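Local coordinates for protein transcriptional regulator, AraC family (PDB 3GRA) that probably binds specific DNA sequences to regulate transcription, this chain being its DJ-1/PfpI-like domain without the helix-turn-helix part, at residues D26-A31 and F39-L44; L107-W112 and P129-S134; D154-A159 and M165-G170; L171-R174 and L180-G183. All coordinates share one frame; numbering follows the deposited sequence.

Contact 1 of 4, residues D26-A31 and F39-L44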
loop_
_atom_site.group_PDB
_atom_site.type_symbol
_atom_site.label_atom_id
_atom_site.label_comp_id
_atom_site.label_asym_id
_atom_site.label_seq_id
_atom_site.Cartn_x
_atom_site.Cartn_y
_atom_site.Cartn_z
ATOM N N ASP A 26 0.304 -7.524 -3.509
ATOM C CA ASP A 26 -0.275 -7.679 -4.825
ATOM C C ASP A 26 0.336 -8.940 -5.460
ATOM O O ASP A 26 -0.385 -9.824 -5.930
ATOM C CB ASP A 26 0.037 -6.449 -5.671
ATOM C CG ASP A 26 -1.131 -6.024 -6.534
ATOM O OD1 ASP A 26 -2.149 -6.755 -6.564
ATOM O OD2 ASP A 26 -1.032 -4.960 -7.183
ATOM N N VAL A 27 1.664 -9.020 -5.440
ATOM C CA VAL A 27 2.379 -10.161 -5.991
ATOM C C VAL A 27 1.885 -11.493 -5.430
ATOM O O VAL A 27 1.652 -12.435 -6.179
ATOM C CB VAL A 27 3.901 -10.061 -5.711
ATOM C CG1 VAL A 27 4.609 -11.302 -6.229
ATOM C CG2 VAL A 27 4.471 -8.803 -6.358
ATOM N N LEU A 28 1.733 -11.569 -4.109
ATOM C CA LEU A 28 1.282 -12.798 -3.472
ATOM C C LEU A 28 -0.198 -13.095 -3.741
ATOM O O LEU A 28 -0.598 -14.253 -3.823
ATOM C CB LEU A 28 1.548 -12.730 -1.964
ATOM C CG LEU A 28 2.993 -12.401 -1.559
ATOM C CD1 LEU A 28 3.084 -12.340 -0.046
ATOM C CD2 LEU A 28 3.963 -13.441 -2.118
ATOM N N VAL A 29 -1.018 -12.058 -3.874
ATOM C CA VAL A 29 -2.427 -12.285 -4.154
ATOM C C VAL A 29 -2.561 -12.691 -5.628
ATOM O O VAL A 29 -3.189 -13.703 -5.949
ATOM C CB VAL A 29 -3.274 -11.021 -3.868
ATOM C CG1 VAL A 29 -4.709 -11.237 -4.316
ATOM C CG2 VAL A 29 -3.247 -10.704 -2.373
ATOM N N THR A 30 -1.945 -11.910 -6.512
ATOM C CA THR A 30 -1.991 -12.192 -7.940
ATOM C C THR A 30 -1.482 -13.609 -8.212
ATOM O O THR A 30 -1.988 -14.299 -9.097
ATOM C CB THR A 30 -1.138 -11.179 -8.726
ATOM O OG1 THR A 30 -1.627 -9.859 -8.471
ATOM C CG2 THR A 30 -1.203 -11.455 -10.227
ATOM N N ALA A 31 -0.490 -14.041 -7.441
ATOM C CA ALA A 31 0.055 -15.377 -7.609
ATOM C C ALA A 31 -1.073 -16.369 -7.386
ATOM O O ALA A 31 -1.228 -17.322 -8.147
ATOM C CB ALA A 31 1.183 -15.632 -6.615
ATOM N N PHE A 39 -0.128 -18.967 -1.497
ATOM C CA PHE A 39 0.282 -18.197 -0.318
ATOM C C PHE A 39 -0.860 -17.854 0.647
ATOM O O PHE A 39 -1.989 -17.607 0.229
ATOM C CB PHE A 39 0.903 -16.860 -0.748
ATOM C CG PHE A 39 2.122 -16.989 -1.607
ATOM C CD1 PHE A 39 3.345 -17.324 -1.055
ATOM C CD2 PHE A 39 2.053 -16.737 -2.972
ATOM C CE1 PHE A 39 4.481 -17.404 -1.840
ATOM C CE2 PHE A 39 3.187 -16.817 -3.766
ATOM C CZ PHE A 39 4.403 -17.148 -3.201
ATOM N N GLN A 40 -0.526 -17.812 1.933
ATOM C CA GLN A 40 -1.449 -17.414 2.997
ATOM C C GLN A 40 -0.683 -16.311 3.737
ATOM O O GLN A 40 0.461 -16.512 4.153
ATOM C CB GLN A 40 -1.733 -18.561 3.970
ATOM C CG GLN A 40 -2.255 -19.822 3.327
ATOM C CD GLN A 40 -2.597 -20.886 4.353
ATOM O OE1 GLN A 40 -3.663 -20.849 4.970
ATOM N NE2 GLN A 40 -1.686 -21.838 4.550
ATOM N N PHE A 41 -1.309 -15.153 3.911
ATOM C CA PHE A 41 -0.645 -14.030 4.569
ATOM C C PHE A 41 -1.556 -13.249 5.522
ATOM O O PHE A 41 -2.780 -13.290 5.397
ATOM C CB PHE A 41 -0.072 -13.112 3.486
ATOM C CG PHE A 41 -0.854 -13.144 2.207
ATOM C CD1 PHE A 41 -1.994 -12.373 2.053
ATOM C CD2 PHE A 41 -0.497 -14.022 1.184
ATOM C CE1 PHE A 41 -2.779 -12.469 0.894
ATOM C CE2 PHE A 41 -1.271 -14.130 0.024
ATOM C CZ PHE A 41 -2.414 -13.353 -0.117
ATOM N N THR A 42 -0.942 -12.539 6.469
ATOM C CA THR A 42 -1.684 -11.763 7.457
ATOM C C THR A 42 -0.943 -10.512 7.936
ATOM O O THR A 42 0.238 -10.564 8.274
ATOM C CB THR A 42 -1.973 -12.588 8.720
ATOM O OG1 THR A 42 -2.405 -13.899 8.351
ATOM C CG2 THR A 42 -3.063 -11.926 9.542
ATOM N N PRO A 43 -1.629 -9.364 7.946
ATOM C CA PRO A 43 -0.954 -8.157 8.416
ATOM C C PRO A 43 -0.932 -8.275 9.949
ATOM O O PRO A 43 -1.939 -8.655 10.560
ATOM C CB PRO A 43 -1.860 -7.032 7.912
ATOM C CG PRO A 43 -3.232 -7.668 7.904
ATOM C CD PRO A 43 -2.974 -9.074 7.419
ATOM N N LEU A 44 0.219 -7.991 10.549
ATOM C CA LEU A 44 0.376 -8.090 11.993
ATOM C C LEU A 44 0.832 -6.779 12.651
ATOM O O LEU A 44 1.567 -5.991 12.062
ATOM C CB LEU A 44 1.387 -9.195 12.342
ATOM C CG LEU A 44 1.163 -10.664 11.942
ATOM C CD1 LEU A 44 2.364 -11.469 12.453
ATOM C CD2 LEU A 44 -0.128 -11.220 12.529
#
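Leu-28 and Phe-39 both carry CG opposite the carbonyl carbon, beside the backbone N (chi1 -54° and -60°), and this brings the leucine tip over the aromatic ring. Leu-28 CD2 sits 3.7 Å above the centroid of the Phe-39 ring, almost on the normal, in a CH-pi contact, the two side chains crossing at about a right angle. Ala-31 CB, one helical turn on, meets the same ring at its edge, in plane, 3.7 Å from Phe-39 CE2. The second aromatic, Phe-41, runs past Leu-28 in the opposite direction: Leu-28 CB lies 3.7 Å from Phe-41 CE2, and Val-29 CG2 comes 3.6 Å from Phe-41 CZ. Both approach that ring obliquely. With an alanine in place of Phe-39, Leu-28 CD2 would probably lose the face it rests on and Ala-31 CB its neighbour, opening a gap beside Val-172. The contact joins helix 18-34 to strand 39-45 within a beta-alpha-beta crossover that starts from strand 6-12. No hydrogen bond spans the two segments, though Asn-32 OD1 takes the Phe-39 N-H; between them, three methyls and a methylene meet two rings through shape and dispersion.

Contact 2 of 4, residues L107-W112 and P129-S134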
loop_
_atom_site.group_PDB
_atom_site.type_symbol
_atom_site.label_atom_id
_atom_site.label_comp_id
_atom_site.label_asym_id
_atom_site.label_seq_id
_atom_site.Cartn_x
_atom_site.Cartn_y
_atom_site.Cartn_z
ATOM N N LEU A 107 11.143 -4.711 4.533
ATOM C CA LEU A 107 10.858 -3.782 3.432
ATOM C C LEU A 107 11.211 -2.367 3.876
ATOM O O LEU A 107 11.008 -2.012 5.042
ATOM C CB LEU A 107 9.373 -3.853 3.023
ATOM C CG LEU A 107 8.802 -5.259 2.723
ATOM C CD1 LEU A 107 7.315 -5.135 2.376
ATOM C CD2 LEU A 107 9.576 -5.939 1.560
ATOM N N TRP A 108 11.732 -1.572 2.942
ATOM C CA TRP A 108 12.167 -0.198 3.188
ATOM C C TRP A 108 13.396 -0.220 4.107
ATOM O O TRP A 108 14.517 -0.224 3.611
ATOM C CB TRP A 108 11.042 0.644 3.791
ATOM C CG TRP A 108 11.328 2.124 3.678
ATOM C CD1 TRP A 108 12.081 2.885 4.532
ATOM C CD2 TRP A 108 10.969 2.980 2.590
ATOM N NE1 TRP A 108 12.219 4.165 4.037
ATOM C CE2 TRP A 108 11.543 4.251 2.847
ATOM C CE3 TRP A 108 10.213 2.801 1.417
ATOM C CZ2 TRP A 108 11.393 5.333 1.969
ATOM C CZ3 TRP A 108 10.063 3.888 0.539
ATOM C CH2 TRP A 108 10.651 5.135 0.827
ATOM N N ASN A 109 13.200 -0.240 5.423
ATOM C CA ASN A 109 14.335 -0.331 6.354
ATOM C C ASN A 109 14.174 -1.453 7.365
ATOM O O ASN A 109 14.894 -1.512 8.358
ATOM C CB ASN A 109 14.581 0.984 7.101
ATOM C CG ASN A 109 13.344 1.510 7.774
ATOM O OD1 ASN A 109 12.592 0.760 8.402
ATOM N ND2 ASN A 109 13.127 2.815 7.654
ATOM N N GLY A 110 13.245 -2.368 7.103
ATOM C CA GLY A 110 13.050 -3.478 8.025
ATOM C C GLY A 110 14.336 -4.256 8.272
ATOM O O GLY A 110 14.505 -4.887 9.309
ATOM N N ALA A 111 15.254 -4.219 7.314
ATOM C CA ALA A 111 16.502 -4.927 7.468
ATOM C C ALA A 111 17.274 -4.343 8.636
ATOM O O ALA A 111 18.089 -5.027 9.260
ATOM C CB ALA A 111 17.323 -4.855 6.192
ATOM N N TRP A 112 17.034 -3.079 8.949
ATOM C CA TRP A 112 17.729 -2.489 10.101
ATOM C C TRP A 112 17.399 -3.338 11.350
ATOM O O TRP A 112 18.282 -3.666 12.142
ATOM C CB TRP A 112 17.274 -1.044 10.333
ATOM C CG TRP A 112 18.043 -0.353 11.429
ATOM C CD1 TRP A 112 19.276 0.231 11.329
ATOM C CD2 TRP A 112 17.638 -0.200 12.796
ATOM N NE1 TRP A 112 19.661 0.737 12.551
ATOM C CE2 TRP A 112 18.673 0.488 13.467
ATOM C CE3 TRP A 112 16.500 -0.579 13.519
ATOM C CZ2 TRP A 112 18.600 0.811 14.826
ATOM C CZ3 TRP A 112 16.430 -0.259 14.870
ATOM C CH2 TRP A 112 17.475 0.431 15.508
ATOM N N PRO A 129 18.825 3.866 2.066
ATOM C CA PRO A 129 20.062 4.613 2.351
ATOM C C PRO A 129 20.072 5.361 3.693
ATOM O O PRO A 129 21.096 5.414 4.377
ATOM C CB PRO A 129 20.163 5.564 1.160
ATOM C CG PRO A 129 19.596 4.713 0.037
ATOM C CD PRO A 129 18.349 4.147 0.699
ATOM N N GLU A 130 18.930 5.923 4.073
ATOM C CA GLU A 130 18.826 6.675 5.328
ATOM C C GLU A 130 19.291 5.844 6.523
ATOM O O GLU A 130 19.834 6.392 7.487
ATOM C CB GLU A 130 17.379 7.135 5.545
ATOM C CG GLU A 130 17.179 8.228 6.603
ATOM C CD GLU A 130 17.822 9.554 6.220
ATOM O OE1 GLU A 130 17.738 9.937 5.030
ATOM O OE2 GLU A 130 18.402 10.217 7.112
ATOM N N GLN A 131 19.107 4.527 6.459
ATOM C CA GLN A 131 19.503 3.671 7.575
ATOM C C GLN A 131 20.706 2.774 7.316
ATOM O O GLN A 131 21.028 1.918 8.131
ATOM C CB GLN A 131 18.317 2.809 8.027
ATOM C CG GLN A 131 17.284 3.529 8.909
ATOM C CD GLN A 131 16.368 4.465 8.128
ATOM O OE1 GLN A 131 15.573 4.021 7.294
ATOM N NE2 GLN A 131 16.470 5.770 8.403
ATOM N N ARG A 132 21.379 2.973 6.190
ATOM C CA ARG A 132 22.533 2.157 5.836
ATOM C C ARG A 132 23.687 2.314 6.823
ATOM O O ARG A 132 24.286 1.328 7.261
ATOM C CB ARG A 132 23.003 2.519 4.423
ATOM C CG ARG A 132 24.019 1.574 3.797
ATOM C CD ARG A 132 24.591 2.193 2.524
ATOM N NE ARG A 132 23.539 2.561 1.579
ATOM C CZ ARG A 132 23.580 3.625 0.778
ATOM N NH1 ARG A 132 24.627 4.439 0.809
ATOM N NH2 ARG A 132 22.579 3.871 -0.063
ATOM N N ALA A 133 24.000 3.552 7.182
ATOM C CA ALA A 133 25.105 3.791 8.107
ATOM C C ALA A 133 24.880 3.117 9.466
ATOM O O ALA A 133 25.773 2.447 9.990
ATOM C CB ALA A 133 25.324 5.301 8.281
ATOM N N SER A 134 23.684 3.284 10.027
ATOM C CA SER A 134 23.355 2.685 11.318
ATOM C C SER A 134 23.401 1.162 11.288
ATOM O O SER A 134 23.884 0.539 12.229
ATOM C CB SER A 134 21.964 3.125 11.766
ATOM O OG SER A 134 21.856 4.534 11.760
HETATM O O HOH W 1 14.244 5.235 5.443
#
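Asn-109 and Gln-131 join the turn after strand 103-107 to the start of helix 132-138. In the DJ-1/PfpI family this strand-turn-helix is the nucleophile elbow. Trp-108 shows its hallmark, a positive phi (68°), and probably takes the position that relatives fill with a cysteine.

The polar part centres on Gln-131 OE1. It accepts from Asn-109 ND2 at 2.8 Å in a rather bent bond (N-H...O 138°), the donor lying above the carbonyl plane and the two amide planes standing 78° apart. A water gives OE1 a second bond of 2.6 Å, and itself accepts from Trp-108 NE1 at 2.7 Å, near the plane of the indole. One glutamine oxygen thus holds both the asparagine and, through the water, the tryptophan. Gln-131 reaches them by a bend at its second torsion. Asn-109 ND2 is fixed further by Gly-80 O, and the Trp-108 ring stacks on His-128.

The packing part belongs to Trp-112, on the first turn of helix 110-117. Its CG is anti to the backbone N, which carries the indole toward helix 132-138. CD1 passes Gln-131 O obliquely at 4.0 Å, while Ser-134 comes in at the edge of the ring. The same side chain lies about 7 Å from that of Asp-91, seen to bind magnesium in a crystal structure of this protein, and about 8 Å from a magnesium ion that this chain does not bind. Trp-112 NE1, buried with no polar partner in the model, faces Ser-134 CB at 3.4 Å.

Contact 3 of 4, residues D154-A159 and M165-G170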
loop_
_atom_site.group_PDB
_atom_site.type_symbol
_atom_site.label_atom_id
_atom_site.label_comp_id
_atom_site.label_asym_id
_atom_site.label_seq_id
_atom_site.Cartn_x
_atom_site.Cartn_y
_atom_site.Cartn_z
ATOM N N ASP A 154 17.532 -17.556 3.226
ATOM C CA ASP A 154 16.300 -17.334 3.975
ATOM C C ASP A 154 16.253 -15.920 4.593
ATOM O O ASP A 154 15.688 -15.711 5.666
ATOM C CB ASP A 154 16.144 -18.417 5.051
ATOM C CG ASP A 154 17.344 -18.512 5.943
ATOM O OD1 ASP A 154 18.350 -17.817 5.668
ATOM O OD2 ASP A 154 17.292 -19.280 6.926
ATOM N N ARG A 155 16.858 -14.964 3.893
ATOM C CA ARG A 155 16.844 -13.570 4.308
ATOM C C ARG A 155 16.520 -12.718 3.075
ATOM O O ARG A 155 17.347 -12.521 2.173
ATOM C CB ARG A 155 18.179 -13.166 4.937
ATOM C CG ARG A 155 18.490 -13.910 6.246
ATOM C CD ARG A 155 17.516 -13.577 7.393
ATOM N NE ARG A 155 17.755 -14.441 8.557
ATOM C CZ ARG A 155 17.228 -15.660 8.716
ATOM N NH1 ARG A 155 16.414 -16.172 7.806
ATOM N NH2 ARG A 155 17.543 -16.389 9.774
ATOM N N LEU A 156 15.279 -12.255 3.039
ATOM C CA LEU A 156 14.761 -11.449 1.952
ATOM C C LEU A 156 14.556 -9.979 2.379
ATOM O O LEU A 156 13.916 -9.684 3.395
ATOM C CB LEU A 156 13.437 -12.050 1.468
ATOM C CG LEU A 156 13.483 -13.407 0.751
ATOM C CD1 LEU A 156 13.930 -14.516 1.713
ATOM C CD2 LEU A 156 12.098 -13.720 0.202
ATOM N N SER A 157 15.090 -9.052 1.597
ATOM C CA SER A 157 14.948 -7.656 1.971
ATOM C C SER A 157 14.865 -6.729 0.789
ATOM O O SER A 157 15.402 -7.023 -0.280
ATOM C CB SER A 157 16.109 -7.232 2.879
ATOM O OG SER A 157 17.340 -7.297 2.186
ATOM N N ALA A 158 14.187 -5.602 0.992
ATOM C CA ALA A 158 14.021 -4.609 -0.066
ATOM C C ALA A 158 14.155 -3.191 0.502
ATOM O O ALA A 158 13.742 -2.910 1.633
ATOM C CB ALA A 158 12.665 -4.797 -0.759
ATOM N N ALA A 159 14.723 -2.304 -0.307
ATOM C CA ALA A 159 14.959 -0.928 0.088
ATOM C C ALA A 159 13.959 0.058 -0.501
ATOM O O ALA A 159 13.954 1.230 -0.132
ATOM C CB ALA A 159 16.348 -0.532 -0.312
HETATM N N MSE A 165 8.572 -5.279 -4.890
HETATM C CA MSE A 165 7.840 -6.021 -5.922
HETATM C C MSE A 165 8.772 -7.115 -6.469
HETATM O O MSE A 165 8.361 -8.258 -6.614
HETATM C CB MSE A 165 7.387 -5.100 -7.067
HETATM C CG MSE A 165 6.595 -5.820 -8.195
HETATM SE SE MSE A 165 6.183 -4.741 -9.624
HETATM C CE MSE A 165 7.739 -4.802 -10.499
ATOM N N GLU A 166 10.025 -6.760 -6.747
ATOM C CA GLU A 166 10.982 -7.735 -7.263
ATOM C C GLU A 166 11.258 -8.813 -6.213
ATOM O O GLU A 166 11.405 -9.988 -6.542
ATOM C CB GLU A 166 12.308 -7.071 -7.645
ATOM C CG GLU A 166 12.268 -6.136 -8.858
ATOM C CD GLU A 166 11.879 -6.835 -10.154
ATOM O OE1 GLU A 166 12.133 -8.055 -10.290
ATOM O OE2 GLU A 166 11.330 -6.156 -11.047
ATOM N N LEU A 167 11.319 -8.405 -4.946
ATOM C CA LEU A 167 11.593 -9.340 -3.868
ATOM C C LEU A 167 10.550 -10.454 -3.814
ATOM O O LEU A 167 10.908 -11.625 -3.738
ATOM C CB LEU A 167 11.657 -8.606 -2.523
ATOM C CG LEU A 167 12.090 -9.440 -1.309
ATOM C CD1 LEU A 167 13.563 -9.821 -1.428
ATOM C CD2 LEU A 167 11.861 -8.636 -0.034
HETATM N N MSE A 168 9.270 -10.096 -3.858
HETATM C CA MSE A 168 8.222 -11.107 -3.813
HETATM C C MSE A 168 8.151 -11.901 -5.120
HETATM O O MSE A 168 7.689 -13.036 -5.133
HETATM C CB MSE A 168 6.868 -10.476 -3.477
HETATM C CG MSE A 168 6.757 -9.947 -2.031
HETATM SE SE MSE A 168 6.917 -11.195 -0.724
HETATM C CE MSE A 168 8.616 -11.094 -0.371
ATOM N N LEU A 169 8.610 -11.313 -6.220
ATOM C CA LEU A 169 8.633 -12.023 -7.495
ATOM C C LEU A 169 9.752 -13.043 -7.369
ATOM O O LEU A 169 9.658 -14.162 -7.881
ATOM C CB LEU A 169 8.920 -11.064 -8.664
ATOM C CG LEU A 169 7.663 -10.351 -9.182
ATOM C CD1 LEU A 169 8.028 -9.174 -10.078
ATOM C CD2 LEU A 169 6.800 -11.377 -9.925
ATOM N N GLY A 170 10.807 -12.649 -6.663
ATOM C CA GLY A 170 11.924 -13.548 -6.455
ATOM C C GLY A 170 11.447 -14.732 -5.635
ATOM O O GLY A 170 11.844 -15.877 -5.865
#
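Leu-167 drives its side chain from helix 161-176 into strand 155-158, between Leu-156 and Ala-158. From CB, which heads for the strand, the chain goes on with CG anti to the backbone N (chi1 -174°), and CG settles 4.0 Å from Leu-156 CB. At the branch, CD1 presses on the strand backbone, 3.5 Å from Ser-157 N, and also touches Leu-156 CB at 3.7 Å. CD2 also lies over the peptide, 3.6 Å from Ser-157 N, and reaches Ala-158 CB at 4.0 Å. Replacing Leu-167 by an alanine would probably leave the peptide at Ser-157 without its apolar cover and open a gap toward Leu-107 and Leu-151. Met-168, a selenomethionine, adds a looser touch, its CE 4.4 Å from Leu-156 CD2, while its side chain also touches Ala-24, Val-27 and Leu-28 of helix 18-34. Ser-157 CB points to the other side, where OG hydrogen-bonds Ser-126 N. The helix, running nearly antiparallel to the strand, lies against the central sheet of this alpha/beta domain. No polar bond crosses the segments; methyls lie on side-chain carbons and on the Ser-157 peptide, in a strand hydrogen-bonded to strands 103-107 and 149-152, so close fit carries the contact.

Contact 4 of 4, residues L171-R174 and L180-G183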
loop_
_atom_site.group_PDB
_atom_site.type_symbol
_atom_site.label_atom_id
_atom_site.label_comp_id
_atom_site.label_asym_id
_atom_site.label_seq_id
_atom_site.Cartn_x
_atom_site.Cartn_y
_atom_site.Cartn_z
ATOM N N LEU A 171 10.565 -14.452 -4.681
ATOM C CA LEU A 171 10.026 -15.496 -3.831
ATOM C C LEU A 171 9.124 -16.424 -4.644
ATOM O O LEU A 171 9.207 -17.642 -4.509
ATOM C CB LEU A 171 9.232 -14.885 -2.666
ATOM C CG LEU A 171 8.546 -15.869 -1.702
ATOM C CD1 LEU A 171 9.591 -16.838 -1.158
ATOM C CD2 LEU A 171 7.875 -15.114 -0.535
ATOM N N VAL A 172 8.266 -15.847 -5.484
ATOM C CA VAL A 172 7.358 -16.642 -6.308
ATOM C C VAL A 172 8.143 -17.539 -7.270
ATOM O O VAL A 172 7.816 -18.707 -7.467
ATOM C CB VAL A 172 6.413 -15.728 -7.114
ATOM C CG1 VAL A 172 5.496 -16.566 -8.003
ATOM C CG2 VAL A 172 5.589 -14.871 -6.154
ATOM N N ARG A 173 9.189 -16.975 -7.855
ATOM C CA ARG A 173 10.052 -17.680 -8.798
ATOM C C ARG A 173 10.721 -18.893 -8.131
ATOM O O ARG A 173 10.768 -19.984 -8.698
ATOM C CB ARG A 173 11.104 -16.685 -9.298
ATOM C CG ARG A 173 11.940 -17.100 -10.481
ATOM C CD ARG A 173 12.745 -15.894 -10.976
ATOM N NE ARG A 173 11.886 -14.839 -11.520
ATOM C CZ ARG A 173 12.003 -13.541 -11.232
ATOM N NH1 ARG A 173 12.940 -13.118 -10.390
ATOM N NH2 ARG A 173 11.193 -12.657 -11.801
ATOM N N ARG A 174 11.223 -18.690 -6.916
ATOM C CA ARG A 174 11.910 -19.726 -6.149
ATOM C C ARG A 174 11.009 -20.846 -5.623
ATOM O O ARG A 174 11.489 -21.932 -5.281
ATOM C CB ARG A 174 12.636 -19.069 -4.971
ATOM C CG ARG A 174 13.120 -20.011 -3.878
ATOM C CD ARG A 174 14.384 -20.752 -4.269
ATOM N NE ARG A 174 14.804 -21.694 -3.231
ATOM C CZ ARG A 174 15.288 -21.348 -2.043
ATOM N NH1 ARG A 174 15.427 -20.071 -1.714
ATOM N NH2 ARG A 174 15.644 -22.287 -1.175
ATOM N N LEU A 180 5.080 -19.047 -13.149
ATOM C CA LEU A 180 4.106 -18.300 -12.353
ATOM C C LEU A 180 4.522 -16.839 -12.203
ATOM O O LEU A 180 3.728 -15.934 -12.442
ATOM C CB LEU A 180 3.954 -18.938 -10.970
ATOM C CG LEU A 180 2.700 -18.547 -10.187
ATOM C CD1 LEU A 180 1.468 -18.987 -10.958
ATOM C CD2 LEU A 180 2.721 -19.197 -8.817
ATOM N N ALA A 181 5.776 -16.617 -11.819
ATOM C CA ALA A 181 6.292 -15.262 -11.627
ATOM C C ALA A 181 6.154 -14.416 -12.884
ATOM O O ALA A 181 5.753 -13.254 -12.820
ATOM C CB ALA A 181 7.750 -15.312 -11.193
ATOM N N GLU A 182 6.491 -15.005 -14.026
ATOM C CA GLU A 182 6.396 -14.299 -15.293
ATOM C C GLU A 182 4.935 -13.949 -15.555
ATOM O O GLU A 182 4.628 -12.877 -16.071
ATOM C CB GLU A 182 6.937 -15.171 -16.432
ATOM C CG GLU A 182 7.051 -14.446 -17.765
ATOM C CD GLU A 182 7.258 -15.387 -18.950
ATOM O OE1 GLU A 182 7.528 -14.883 -20.062
ATOM O OE2 GLU A 182 7.140 -16.622 -18.773
ATOM N N GLY A 183 4.037 -14.860 -15.192
ATOM C CA GLY A 183 2.617 -14.622 -15.401
ATOM C C GLY A 183 2.079 -13.544 -14.478
ATOM O O GLY A 183 1.227 -12.743 -14.869
#
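The flat group that takes part here is the guanidinium of Arg-173, and Ala-181 CB approaches it at a slant, 4.2 Å from Arg-173 NE. The arginine runs out extended through its first two torsions and then bends at the third (chi3 -66°), which brings NE back near the alanine. The same methyl also lies against the base of the arginine: Ala-181 CB is 4.0 Å from Arg-173 N and 4.1 Å from Arg-173 CB. Such a short side chain lets the two helices come very close, the CA atoms of Arg-173 and Ala-181 being 5.3 Å apart.

Val-172 makes the other half of the contact with one branch. Its CG1 is anti to the backbone N (chi1 178°), and this points it into the notch between Leu-180 and Ala-181. There it stands 3.8 Å from Ala-181 N and 3.9 Å from Leu-180 CD2, the valine and leucine side chains crossing at about a right angle. No hydrogen bond links the segments, so van der Waals contact, some of it against backbone nitrogen, is what the two share, with the arginine at the outer margin.

The two segments belong to helices 161-176 and 178-188, which meet side by side across a short turn at the C-terminal end of the modelled chain. Helix 18-34 packs beside both of them: Val-172 leans on Val-27, and Leu-180 touches Leu-34.

From the N terminus the contacts come one after another, none nested or crossed. Contact 1 closes the short connection between helix 18-34 and strand 39-45. Contact 2 closes a longer excursion, from the elbow at 107-112 through strand 123-125 to helix 132-138. Contact 3 folds helix 161-176 back on strand 155-158, and contact 4 turns helix 178-188 onto the far part of that helix. Helix 161-176 ties them spatially: Phe-39 of contact 1 touches Val-172 of contact 4, Leu-169 of contact 3 packs on Ala-181, and Leu-107 touches Leu-167. Contacts 1 and 2 lie on opposite sides of the chain's centre without touching.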